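Nonribosomal peptide synthase (Streptomyces sp. MJ635-86F5, PDB 5JJP) adenylates aliphatic beta-amino acids, probably spending ATP to activate them for transfer to a phosphopantetheine-bearing carrier. Local coordinates at residues G210-H214 with A358-A362; R323-N327 with V339-P343; R352-Y357 with D430-F435; V374-V380 with Y426-D430; R386-F391 with Q416-R420. One frame throughout, in Å; residues are numbered along the deposited sequence.

Contact 4 lies at the surface, whereas the other four are partly buried. Contacts 3, 4 and 5 all reach the antiparallel sheet: 4 and 5 use different ends of strand 417-427, and 3 uses the neighbouring strand 433-438. Contact 2 pairs the last two strands of a six-stranded mixed sheet and touches contact 1 through V339 and contact 3 through T340. The 352-362 loop, shared between contacts 3 and 1, runs from that sheet toward the antiparallel one. Chemistry follows place: contact 2 has strand bonding and a salt bridge, contact 1 a histidine accepting from a turn N-H, contact 3 loop carbonyls and hydroxyls, contact 4 a backbone bond, one arginine and water, and contact 5 mainly apolar packing.

Contact 1 of 5, residues G210-H214 with A358-A362; sequences GIRAH and AHHGA
G210 CA and H360 CA stand 4.9 Å apart where helix 201-212 meets a type II turn running from H359 to A362, the turn's own bond joining A362 N to H359 O. The two backbones come so near because G210 has no side chain: the carbonyl of H360 faces its CA, with O 3.4 Å from CA in a CA-H...O contact. H214 supplies the one side-chain hydrogen bond across the contact. Its NE2 accepts from H360 N at 2.9 Å, and the donor lies almost exactly in the imidazole plane, so the ring meets the turn by its edge. H359 turns inward on its own loop. With CG set between the backbone N and the carbonyl carbon (chi1 61°), its ring folds back so that ND1 donates to H360 O at 2.9 Å, arriving from above the carbonyl plane, while the CB of A362 covers one face. The CB of H359 touches both H214 NE2 and I211 CD1, the latter 3.9 Å away; I211 also packs on L240 of helix 232-243. On the outer side, the ring of H360 offers a face to A213, whose CB lies 4.2 Å from the ring centroid in a CH-pi contact. G361 takes the third position of the turn with a positive phi of 92°, the usual place of glycine in type II turns. In this adenylation fold the turn leads directly into strand 363-367, tying the start of the antiparallel sheet to helix 201-212.

Contact 2 of 5, residues R323-N327 with V339-P343; sequences RRIFN and VTDVP
R324 and D341 form a salt bridge across the edge of the sheet, NH2 to OD1 at 2.9 Å. The oxygen lies in the guanidinium plane, but the arginine meets it from above the carboxylate plane, 51° out. Bends at chi2 and chi3 bring the guanidinium round to the acid. A water reinforces the pair: it accepts from R324 NE and donates to D341 OD1 (2.6 Å from its oxygen) and to I325 O. Next to this polar cluster runs an antiparallel ladder. N327 and T340 make a hydrogen-bonded pair, N327 N to T340 O at 2.8 Å and T340 N to N327 O at 2.9 Å, and V342 N donates to I325 O. F326 and D341 are the non-hydrogen-bonded pair, and D341 OD1 sits at the edge of the phenyl ring, 3.2 Å from CE1. Beside them the CB of F326 packs on V339 CG2. On the other face I325 CG2 meets V342 CG2 at 4.0 Å, and both residues rest on L313 of helix 310-319. The hairpin therefore joins its strands by backbone bonds, with I325 and V342 turned to helix 310-319, while the arginine and water that grip OD1 would probably favour a charged carboxylate.

Contact 3 of 5, residues R352-Y357 with D430-F435; sequences RLTIGY and DGRLYF
I355 and G356 both face L433, an arrangement that fits a classic beta bulge, where the 352-357 loop runs against the start of strand 433-438, the outer half of a hairpin in the antiparallel sheet. L433 O is doubly satisfied: T354 OG1 donates to it at 2.7 Å and I355 N at 3.0 Å, from opposite faces of the carbonyl plane. The hydroxyl is used twice as well, since G356 N donates to T354 OG1 at 3.0 Å in an ST turn; chi1 of -171°, with OG1 anti to the backbone N, suits it to both tasks. L433 N in turn donates to G356 O at 3.2 Å. The CB and OG1 of T354 also lie over one face of the Y434 ring, whose own OH is bonded outside the segments to D428. R352 NE reaches F435 O only in a weak, bent bond. Next to these bonds, I355 CG1 packs on L433 CB, and both side chains touch I383 of strand 381-386. At the far end Y357 OH donates to D430 O at 2.8 Å, approaching from above the carbonyl plane. R432 lies across the Y357 ring, its CG 4.0 Å from the ring centroid over one face and Y357 CE2 lying over one face of its guanidinium, toward the rim.

Contact 4 of 5, residues V374-V380 with Y426-D430; sequences VGEPGVV and YRDAD
G378 and R427 join a type II turn, E376 to V379, to the end of strand 417-427 in the antiparallel sheet, just before the chain turns back toward strand 433-438. The tight part is made by backbone: G378 N donates to R427 O at 2.9 Å, nearly along the C=O axis, and P377 CA lies 3.3 Å from the same oxygen. G378, with a positive phi of 85°, holds the third position of the turn. Y426 fits in alongside, its CB 3.5 Å from V379 O and also close to G378 C. Its CG stands between the backbone N and the carbonyl carbon (chi1 63°), and the ring leads away from the turn to lie almost parallel to the ring of Y434. R427 closes the other flank. Its chain, bent at chi3, carries the guanidinium to V374 O, which lies near the guanidinium plane; NH2 donates to that oxygen, though the modelled 2.5 Å is doubtfully short. NE has a long, weak ion pair with D365. Between these anchors a water accepts from R427 N at 2.9 Å and donates to E376 O, filling in where the two backbones do not bond directly; its approach to V379 O is doubtfully short. The outer side is looser and exposed: E376 points away, and V379 likewise turns its side chain from the strand, while the exposed P377 lays its CB against the backbone of D428 and A429. Just after the turn V380 CG2 lies at the edge of the Y426 ring and 4.2 Å from Y426 CB.

Contact 5 of 5, residues R386-F391 with Q416-R420; sequences RSPALF and QVVFR
V417 O accepts from a water at 2.7 Å, and that water in turn accepts from S387 N and so bridges the two segments, while the side chain of L390 reaches toward the same strand. Around S387 the chain makes a type I turn to L390, and S387 OG accepts from A389 N in an ST turn. R386, at the end of strand 381-386, lies against strand 417-427. Its CG is anti to the backbone N (chi1 -179°) and the chain bends at chi3, which brings one guanidinium face over V418 CG2, 4.0 Å from the plane and opposite its centre. The amide of Q416 stands at the guanidinium edge, their planes 77° apart; NH1 and Q416 NE2 are only 3.3 Å apart, but both are donors and form no bond. The charge of R386 is met elsewhere, by a salt bridge from NH2 to D408. Farther along, L390 points at the strand and its CD2 presses on F419 CB at 3.4 Å. F391 turns the edge of its ring toward the face of F419 in an offset edge-to-face pair, centroids 5.5 Å apart and planes at 73°. F391 also packs on V197 and M199 of strand 196-200, so the aromatic pair lies where the antiparallel sheet borders that strand. Cohesion across the two segments therefore rests mainly on leucine, valine and phenylalanine surfaces, with one bridging water between the backbones and an arginine whose alkyl chain and guanidinium face pack on valine while its charge is answered outside the contact.

Contact 1 of 5, residues G210-H214 with A358-A362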
# COMPACT_ATOMS: atom_id res chain seq x y z
N GLY A 210 -3.36 -1.55 13.01
CA GLY A 210 -2.39 -2.46 13.59
C GLY A 210 -0.97 -1.90 13.46
O GLY A 210 -0.24 -1.88 14.45
N ILE A 211 -0.58 -1.48 12.26
CA ILE A 211 0.80 -1.09 12.03
C ILE A 211 1.21 0.17 12.86
O ILE A 211 2.28 0.20 13.41
CB ILE A 211 1.07 -0.90 10.53
CG1 ILE A 211 1.12 -2.28 9.83
CG2 ILE A 211 2.39 -0.21 10.27
CD1 ILE A 211 2.34 -3.13 10.16
N ARG A 212 0.31 1.12 13.04
CA ARG A 212 0.58 2.26 13.86
C ARG A 212 0.82 1.92 15.29
O ARG A 212 1.40 2.72 16.00
CB ARG A 212 -0.58 3.26 13.76
CG ARG A 212 -0.61 4.01 12.44
CD ARG A 212 -1.83 4.88 12.36
NE ARG A 212 -1.70 6.08 13.18
CZ ARG A 212 -2.71 6.86 13.56
NH1 ARG A 212 -3.97 6.53 13.29
NH2 ARG A 212 -2.46 7.97 14.26
N ALA A 213 0.34 0.78 15.75
CA ALA A 213 0.64 0.35 17.11
C ALA A 213 2.11 0.03 17.30
O ALA A 213 2.54 -0.09 18.42
CB ALA A 213 -0.19 -0.87 17.52
N HIS A 214 2.82 -0.19 16.21
CA HIS A 214 4.22 -0.57 16.25
C HIS A 214 5.12 0.66 16.22
O HIS A 214 6.32 0.52 16.38
CB HIS A 214 4.59 -1.45 15.04
CG HIS A 214 4.10 -2.88 15.12
ND1 HIS A 214 4.97 -3.94 15.28
CD2 HIS A 214 2.86 -3.41 14.98
CE1 HIS A 214 4.28 -5.07 15.27
NE2 HIS A 214 3.00 -4.78 15.07
N ALA A 358 3.08 -12.08 13.36
CA ALA A 358 2.18 -11.19 12.65
C ALA A 358 2.08 -9.85 13.35
O ALA A 358 2.35 -9.76 14.53
CB ALA A 358 0.81 -11.81 12.55
N HIS A 359 1.72 -8.79 12.63
CA HIS A 359 1.64 -7.43 13.22
C HIS A 359 0.51 -7.38 14.20
O HIS A 359 -0.35 -8.27 14.22
CB HIS A 359 1.43 -6.33 12.17
CG HIS A 359 0.15 -6.47 11.39
ND1 HIS A 359 -1.08 -6.11 11.91
CD2 HIS A 359 -0.08 -6.90 10.14
CE1 HIS A 359 -2.01 -6.32 11.00
NE2 HIS A 359 -1.43 -6.79 9.91
N HIS A 360 0.49 -6.32 14.99
CA HIS A 360 -0.39 -6.22 16.10
C HIS A 360 -1.84 -6.38 15.56
O HIS A 360 -2.23 -5.76 14.54
CB HIS A 360 -0.14 -4.90 16.78
CG HIS A 360 -0.96 -4.70 17.99
ND1 HIS A 360 -2.25 -4.20 17.95
CD2 HIS A 360 -0.70 -4.97 19.29
CE1 HIS A 360 -2.74 -4.18 19.17
NE2 HIS A 360 -1.82 -4.64 20.00
N GLY A 361 -2.63 -7.23 16.22
CA GLY A 361 -4.00 -7.48 15.76
C GLY A 361 -4.18 -8.65 14.81
O GLY A 361 -5.30 -8.91 14.37
N ALA A 362 -3.10 -9.32 14.45
CA ALA A 362 -3.14 -10.46 13.54
C ALA A 362 -2.38 -11.60 14.15
O ALA A 362 -1.71 -11.41 15.16
CB ALA A 362 -2.51 -10.10 12.21

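Contact 2 of 5, residues R323-N327 with V339-P343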
# COMPACT_ATOMS: atom_id res chain seq x y z
N ARG A 323 20.78 3.57 12.32
CA ARG A 323 19.50 3.65 11.59
C ARG A 323 18.65 2.46 12.00
O ARG A 323 19.16 1.38 12.28
CB ARG A 323 19.71 3.63 10.07
CG ARG A 323 19.93 4.99 9.44
CD ARG A 323 21.09 5.72 10.05
NE ARG A 323 21.42 6.97 9.34
CZ ARG A 323 22.67 7.45 9.22
NH1 ARG A 323 23.73 6.79 9.77
NH2 ARG A 323 22.89 8.56 8.55
N ARG A 324 17.35 2.67 12.04
CA ARG A 324 16.41 1.61 12.32
C ARG A 324 15.95 1.01 10.99
O ARG A 324 15.46 1.72 10.10
CB ARG A 324 15.22 2.14 13.08
CG ARG A 324 15.55 2.67 14.48
CD ARG A 324 15.86 1.53 15.47
NE ARG A 324 14.80 0.56 15.59
CZ ARG A 324 13.81 0.59 16.49
NH1 ARG A 324 13.74 1.56 17.39
NH2 ARG A 324 12.85 -0.36 16.49
N ILE A 325 16.17 -0.28 10.84
CA ILE A 325 15.78 -0.95 9.62
C ILE A 325 14.72 -1.94 9.97
O ILE A 325 14.85 -2.68 10.92
CB ILE A 325 16.97 -1.62 8.89
CG1 ILE A 325 18.04 -0.59 8.61
CG2 ILE A 325 16.53 -2.24 7.55
CD1 ILE A 325 19.28 -1.14 7.90
N PHE A 326 13.69 -1.96 9.14
CA PHE A 326 12.57 -2.84 9.32
C PHE A 326 12.34 -3.76 8.12
O PHE A 326 12.30 -3.32 7.00
CB PHE A 326 11.31 -2.00 9.46
CG PHE A 326 11.39 -0.97 10.51
CD1 PHE A 326 11.45 -1.32 11.82
CD2 PHE A 326 11.31 0.40 10.17
CE1 PHE A 326 11.50 -0.34 12.80
CE2 PHE A 326 11.32 1.37 11.16
CZ PHE A 326 11.47 0.99 12.47
N ASN A 327 12.04 -5.00 8.42
CA ASN A 327 11.75 -6.03 7.42
C ASN A 327 10.24 -6.31 7.41
O ASN A 327 9.62 -6.65 8.45
CB ASN A 327 12.55 -7.28 7.79
CG ASN A 327 12.19 -8.48 6.93
OD1 ASN A 327 12.01 -8.34 5.73
ND2 ASN A 327 12.08 -9.65 7.56
N VAL A 339 6.04 -7.25 10.67
CA VAL A 339 7.10 -6.27 10.60
C VAL A 339 8.09 -6.55 11.71
O VAL A 339 7.72 -6.72 12.84
CB VAL A 339 6.58 -4.82 10.67
CG1 VAL A 339 5.89 -4.54 11.99
CG2 VAL A 339 7.74 -3.84 10.47
N THR A 340 9.36 -6.55 11.36
CA THR A 340 10.40 -7.09 12.20
C THR A 340 11.58 -6.12 12.20
O THR A 340 11.98 -5.62 11.15
CB THR A 340 10.82 -8.45 11.62
OG1 THR A 340 9.76 -9.38 11.83
CG2 THR A 340 12.04 -8.97 12.26
N ASP A 341 12.11 -5.83 13.37
CA ASP A 341 13.37 -5.09 13.49
C ASP A 341 14.52 -5.98 12.99
O ASP A 341 14.64 -7.13 13.34
CB ASP A 341 13.63 -4.67 14.97
CG ASP A 341 12.65 -3.62 15.47
OD1 ASP A 341 12.37 -2.68 14.75
OD2 ASP A 341 12.12 -3.71 16.59
N VAL A 342 15.36 -5.41 12.15
CA VAL A 342 16.65 -6.00 11.79
C VAL A 342 17.66 -5.68 12.91
O VAL A 342 17.86 -4.53 13.26
CB VAL A 342 17.13 -5.41 10.45
CG1 VAL A 342 18.53 -5.87 10.10
CG2 VAL A 342 16.17 -5.81 9.33
N PRO A 343 18.28 -6.72 13.52
CA PRO A 343 19.23 -6.43 14.61
C PRO A 343 20.46 -5.71 14.08
O PRO A 343 20.88 -6.00 12.95
CB PRO A 343 19.60 -7.81 15.16
CG PRO A 343 18.85 -8.81 14.36
CD PRO A 343 18.09 -8.15 13.27
O HOH W 1 14.58 -1.63 13.93
O HOH W 2 8.57 -9.16 9.13

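Contact 3 of 5, residues R352-Y357 with D430-F435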
# COMPACT_ATOMS: atom_id res chain seq x y z
N ARG A 352 19.45 -16.58 7.96
CA ARG A 352 18.09 -16.29 7.52
C ARG A 352 17.44 -15.31 8.49
O ARG A 352 17.35 -15.59 9.69
CB ARG A 352 17.24 -17.57 7.47
CG ARG A 352 15.86 -17.35 6.86
CD ARG A 352 15.08 -18.64 6.69
NE ARG A 352 15.40 -19.36 5.46
CZ ARG A 352 16.24 -20.38 5.36
NH1 ARG A 352 16.90 -20.85 6.42
NH2 ARG A 352 16.41 -20.95 4.17
N LEU A 353 16.96 -14.19 7.97
CA LEU A 353 16.24 -13.20 8.78
C LEU A 353 14.85 -13.73 9.14
O LEU A 353 14.14 -14.25 8.28
CB LEU A 353 16.10 -11.93 7.96
CG LEU A 353 16.47 -10.59 8.58
CD1 LEU A 353 17.88 -10.59 9.12
CD2 LEU A 353 16.34 -9.56 7.48
N THR A 354 14.47 -13.64 10.40
CA THR A 354 13.13 -14.04 10.79
C THR A 354 12.05 -13.11 10.20
O THR A 354 12.31 -11.90 9.95
CB THR A 354 12.97 -14.11 12.32
OG1 THR A 354 11.71 -14.70 12.64
CG2 THR A 354 13.08 -12.73 13.01
N ILE A 355 10.84 -13.64 10.03
CA ILE A 355 9.69 -12.79 9.72
C ILE A 355 8.82 -12.59 10.96
O ILE A 355 7.77 -11.96 10.90
CB ILE A 355 8.87 -13.33 8.51
CG1 ILE A 355 8.36 -14.74 8.76
CG2 ILE A 355 9.73 -13.32 7.25
CD1 ILE A 355 7.42 -15.28 7.69
N GLY A 356 9.25 -13.13 12.08
CA GLY A 356 8.72 -12.72 13.37
C GLY A 356 7.33 -13.19 13.63
O GLY A 356 6.99 -14.31 13.29
N TYR A 357 6.55 -12.34 14.29
CA TYR A 357 5.13 -12.59 14.56
C TYR A 357 4.29 -11.66 13.72
O TYR A 357 4.74 -10.58 13.39
CB TYR A 357 4.78 -12.28 16.02
CG TYR A 357 5.62 -12.99 17.07
CD1 TYR A 357 5.40 -14.33 17.36
CD2 TYR A 357 6.58 -12.30 17.81
CE1 TYR A 357 6.14 -14.98 18.31
CE2 TYR A 357 7.32 -12.93 18.79
CZ TYR A 357 7.11 -14.28 19.03
OH TYR A 357 7.84 -14.94 20.00
N ASP A 430 10.60 -20.02 20.09
CA ASP A 430 9.87 -18.85 20.59
C ASP A 430 8.61 -18.57 19.79
O ASP A 430 7.78 -17.76 20.20
CB ASP A 430 10.80 -17.62 20.58
CG ASP A 430 11.82 -17.66 21.71
OD1 ASP A 430 11.54 -18.31 22.75
OD2 ASP A 430 12.89 -17.05 21.57
N GLY A 431 8.46 -19.24 18.66
CA GLY A 431 7.22 -19.14 17.88
C GLY A 431 7.30 -18.19 16.69
O GLY A 431 6.32 -17.99 16.00
N ARG A 432 8.48 -17.61 16.47
CA ARG A 432 8.72 -16.79 15.29
C ARG A 432 8.83 -17.67 14.05
O ARG A 432 9.33 -18.79 14.12
CB ARG A 432 9.99 -15.95 15.48
CG ARG A 432 9.91 -14.99 16.66
CD ARG A 432 11.09 -14.03 16.69
NE ARG A 432 10.80 -12.85 17.51
CZ ARG A 432 10.92 -12.80 18.85
NH1 ARG A 432 11.32 -13.87 19.55
NH2 ARG A 432 10.62 -11.67 19.48
N LEU A 433 8.41 -17.13 12.92
CA LEU A 433 8.52 -17.86 11.68
C LEU A 433 9.74 -17.48 10.87
O LEU A 433 10.32 -16.41 11.06
CB LEU A 433 7.25 -17.67 10.82
CG LEU A 433 5.93 -17.98 11.49
CD1 LEU A 433 4.79 -17.89 10.50
CD2 LEU A 433 5.97 -19.35 12.14
N TYR A 434 10.07 -18.36 9.94
CA TYR A 434 11.21 -18.17 9.00
C TYR A 434 10.74 -18.60 7.61
O TYR A 434 10.36 -19.75 7.39
CB TYR A 434 12.47 -18.96 9.45
CG TYR A 434 12.99 -18.50 10.81
CD1 TYR A 434 14.11 -17.68 10.93
CD2 TYR A 434 12.33 -18.84 11.97
CE1 TYR A 434 14.56 -17.23 12.17
CE2 TYR A 434 12.75 -18.39 13.19
CZ TYR A 434 13.87 -17.60 13.30
OH TYR A 434 14.23 -17.19 14.55
N PHE A 435 10.76 -17.66 6.69
CA PHE A 435 10.28 -17.89 5.35
C PHE A 435 11.17 -18.85 4.57
O PHE A 435 12.36 -18.67 4.54
CB PHE A 435 10.20 -16.53 4.63
CG PHE A 435 9.76 -16.62 3.20
CD1 PHE A 435 8.46 -16.98 2.87
CD2 PHE A 435 10.64 -16.35 2.17
CE1 PHE A 435 8.05 -17.05 1.56
CE2 PHE A 435 10.25 -16.43 0.85
CZ PHE A 435 8.95 -16.78 0.54

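Contact 4 of 5, residues V374-V380 with Y426-D430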
# COMPACT_ATOMS: atom_id res chain seq x y z
N VAL A 374 1.47 -27.34 12.61
CA VAL A 374 2.71 -28.04 12.76
C VAL A 374 3.06 -28.13 14.24
O VAL A 374 3.02 -27.14 14.96
CB VAL A 374 3.79 -27.35 11.97
CG1 VAL A 374 5.16 -27.88 12.35
CG2 VAL A 374 3.50 -27.56 10.48
N GLY A 375 3.35 -29.34 14.70
CA GLY A 375 3.50 -29.59 16.13
C GLY A 375 4.80 -29.11 16.73
O GLY A 375 4.84 -28.80 17.91
N GLU A 376 5.87 -29.06 15.92
CA GLU A 376 7.22 -28.84 16.46
C GLU A 376 7.98 -27.77 15.72
O GLU A 376 7.76 -27.54 14.54
CB GLU A 376 8.07 -30.12 16.42
CG GLU A 376 7.54 -31.26 17.31
CD GLU A 376 7.75 -31.09 18.83
OE1 GLU A 376 8.80 -30.57 19.25
OE2 GLU A 376 6.86 -31.50 19.61
N PRO A 377 8.89 -27.11 16.43
CA PRO A 377 9.76 -26.13 15.81
C PRO A 377 10.68 -26.78 14.80
O PRO A 377 10.95 -27.95 14.90
CB PRO A 377 10.53 -25.54 16.98
CG PRO A 377 10.33 -26.47 18.11
CD PRO A 377 9.06 -27.19 17.88
N GLY A 378 11.10 -26.02 13.81
CA GLY A 378 11.99 -26.50 12.78
C GLY A 378 11.31 -27.21 11.62
O GLY A 378 11.91 -27.38 10.55
N VAL A 379 10.04 -27.56 11.76
CA VAL A 379 9.36 -28.31 10.72
C VAL A 379 8.58 -27.34 9.82
O VAL A 379 7.79 -26.51 10.30
CB VAL A 379 8.40 -29.37 11.32
CG1 VAL A 379 7.58 -30.03 10.21
CG2 VAL A 379 9.18 -30.41 12.10
N VAL A 380 8.83 -27.46 8.52
CA VAL A 380 8.26 -26.60 7.54
C VAL A 380 6.80 -26.93 7.27
O VAL A 380 6.44 -28.08 7.13
CB VAL A 380 9.04 -26.71 6.21
CG1 VAL A 380 8.27 -26.08 5.04
CG2 VAL A 380 10.40 -26.07 6.36
N TYR A 426 9.02 -22.36 8.73
CA TYR A 426 9.08 -23.11 9.98
C TYR A 426 9.14 -22.09 11.10
O TYR A 426 9.39 -20.89 10.88
CB TYR A 426 10.32 -24.05 10.06
CG TYR A 426 11.65 -23.32 10.02
CD1 TYR A 426 12.34 -23.16 8.80
CD2 TYR A 426 12.20 -22.76 11.16
CE1 TYR A 426 13.55 -22.45 8.73
CE2 TYR A 426 13.42 -22.05 11.10
CZ TYR A 426 14.08 -21.91 9.87
OH TYR A 426 15.27 -21.22 9.79
N ARG A 427 8.92 -22.62 12.30
CA ARG A 427 8.81 -21.86 13.53
C ARG A 427 10.05 -22.16 14.39
O ARG A 427 10.56 -23.26 14.35
CB ARG A 427 7.53 -22.33 14.22
CG ARG A 427 6.99 -21.41 15.31
CD ARG A 427 6.10 -22.18 16.29
NE ARG A 427 5.06 -22.93 15.59
CZ ARG A 427 4.89 -24.24 15.63
NH1 ARG A 427 5.68 -25.03 16.36
NH2 ARG A 427 3.89 -24.78 14.94
N ASP A 428 10.56 -21.17 15.12
CA ASP A 428 11.58 -21.44 16.15
C ASP A 428 10.91 -21.77 17.47
O ASP A 428 9.67 -21.82 17.54
CB ASP A 428 12.61 -20.29 16.28
CG ASP A 428 12.03 -18.98 16.84
OD1 ASP A 428 10.91 -18.93 17.41
OD2 ASP A 428 12.73 -17.95 16.73
N ALA A 429 11.69 -21.99 18.53
CA ALA A 429 11.13 -22.36 19.83
C ALA A 429 10.25 -21.25 20.41
O ALA A 429 9.30 -21.52 21.16
CB ALA A 429 12.24 -22.71 20.83
N ASP A 430 10.60 -20.02 20.09
CA ASP A 430 9.87 -18.85 20.59
C ASP A 430 8.61 -18.57 19.79
O ASP A 430 7.78 -17.76 20.20
CB ASP A 430 10.80 -17.62 20.58
CG ASP A 430 11.82 -17.66 21.71
OD1 ASP A 430 11.54 -18.31 22.75
OD2 ASP A 430 12.89 -17.05 21.57
O HOH W 3 8.18 -25.40 12.40

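Contact 5 of 5, residues R386-F391 with Q416-R420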
# COMPACT_ATOMS: atom_id res chain seq x y z
N ARG A 386 -4.35 -15.23 10.04
CA ARG A 386 -5.57 -14.85 10.68
C ARG A 386 -5.45 -13.33 10.90
O ARG A 386 -4.61 -12.87 11.66
CB ARG A 386 -5.68 -15.59 12.01
CG ARG A 386 -6.94 -15.31 12.80
CD ARG A 386 -6.88 -15.97 14.16
NE ARG A 386 -6.58 -17.40 14.07
CZ ARG A 386 -7.52 -18.34 13.93
NH1 ARG A 386 -8.81 -18.04 13.85
NH2 ARG A 386 -7.16 -19.60 13.89
N SER A 387 -6.32 -12.54 10.28
CA SER A 387 -6.20 -11.11 10.36
C SER A 387 -7.44 -10.38 9.89
O SER A 387 -8.01 -10.73 8.86
CB SER A 387 -5.03 -10.68 9.47
OG SER A 387 -4.97 -9.26 9.30
N PRO A 388 -7.75 -9.24 10.54
CA PRO A 388 -8.77 -8.37 10.02
C PRO A 388 -8.43 -7.64 8.71
O PRO A 388 -9.31 -7.06 8.08
CB PRO A 388 -8.94 -7.36 11.17
CG PRO A 388 -7.61 -7.26 11.82
CD PRO A 388 -7.07 -8.65 11.71
N ALA A 389 -7.18 -7.68 8.31
CA ALA A 389 -6.73 -7.01 7.09
C ALA A 389 -6.81 -7.82 5.81
O ALA A 389 -6.38 -7.36 4.75
CB ALA A 389 -5.32 -6.52 7.31
N LEU A 390 -7.45 -8.96 5.83
CA LEU A 390 -7.57 -9.78 4.63
C LEU A 390 -8.47 -9.19 3.56
O LEU A 390 -9.51 -8.56 3.84
CB LEU A 390 -8.05 -11.18 4.97
CG LEU A 390 -7.09 -11.96 5.90
CD1 LEU A 390 -7.71 -13.23 6.41
CD2 LEU A 390 -5.79 -12.27 5.19
N PHE A 391 -8.01 -9.39 2.31
CA PHE A 391 -8.79 -9.15 1.10
C PHE A 391 -10.14 -9.87 1.17
O PHE A 391 -10.33 -10.76 2.02
CB PHE A 391 -8.00 -9.54 -0.15
CG PHE A 391 -7.95 -11.02 -0.43
CD1 PHE A 391 -7.47 -11.93 0.52
CD2 PHE A 391 -8.38 -11.52 -1.66
CE1 PHE A 391 -7.40 -13.30 0.24
CE2 PHE A 391 -8.31 -12.88 -1.92
CZ PHE A 391 -7.86 -13.75 -0.98
N GLN A 416 -15.43 -17.92 11.17
CA GLN A 416 -14.22 -17.13 10.91
C GLN A 416 -13.46 -17.80 9.78
O GLN A 416 -13.38 -19.03 9.74
CB GLN A 416 -13.34 -17.04 12.15
CG GLN A 416 -12.11 -16.18 11.91
CD GLN A 416 -11.29 -15.87 13.18
OE1 GLN A 416 -10.32 -15.11 13.10
NE2 GLN A 416 -11.64 -16.49 14.33
N VAL A 417 -12.86 -16.97 8.91
CA VAL A 417 -11.96 -17.47 7.87
C VAL A 417 -10.52 -17.02 8.07
O VAL A 417 -10.24 -16.06 8.77
CB VAL A 417 -12.38 -17.05 6.44
CG1 VAL A 417 -13.70 -17.71 6.03
CG2 VAL A 417 -12.43 -15.53 6.31
N VAL A 418 -9.63 -17.73 7.42
CA VAL A 418 -8.22 -17.53 7.54
C VAL A 418 -7.64 -17.63 6.11
O VAL A 418 -8.30 -18.18 5.23
CB VAL A 418 -7.74 -18.62 8.54
CG1 VAL A 418 -6.64 -19.49 8.00
CG2 VAL A 418 -7.42 -18.01 9.90
N PHE A 419 -6.44 -17.10 5.88
CA PHE A 419 -5.84 -17.01 4.53
C PHE A 419 -4.67 -17.97 4.37
O PHE A 419 -3.67 -17.88 5.09
CB PHE A 419 -5.35 -15.56 4.29
CG PHE A 419 -4.56 -15.35 3.01
CD1 PHE A 419 -5.03 -15.84 1.80
CD2 PHE A 419 -3.36 -14.68 3.04
CE1 PHE A 419 -4.31 -15.64 0.64
CE2 PHE A 419 -2.62 -14.48 1.90
CZ PHE A 419 -3.10 -14.95 0.69
N ARG A 420 -4.81 -18.92 3.45
CA ARG A 420 -3.70 -19.78 3.09
C ARG A 420 -2.81 -18.99 2.17
O ARG A 420 -3.19 -18.76 1.03
CB ARG A 420 -4.14 -21.04 2.37
CG ARG A 420 -5.01 -21.99 3.19
CD ARG A 420 -5.31 -23.23 2.38
NE ARG A 420 -4.08 -23.95 2.02
CZ ARG A 420 -4.03 -25.06 1.28
NH1 ARG A 420 -5.15 -25.61 0.81
NH2 ARG A 420 -2.84 -25.60 0.99
O HOH W 4 -9.07 -13.88 9.96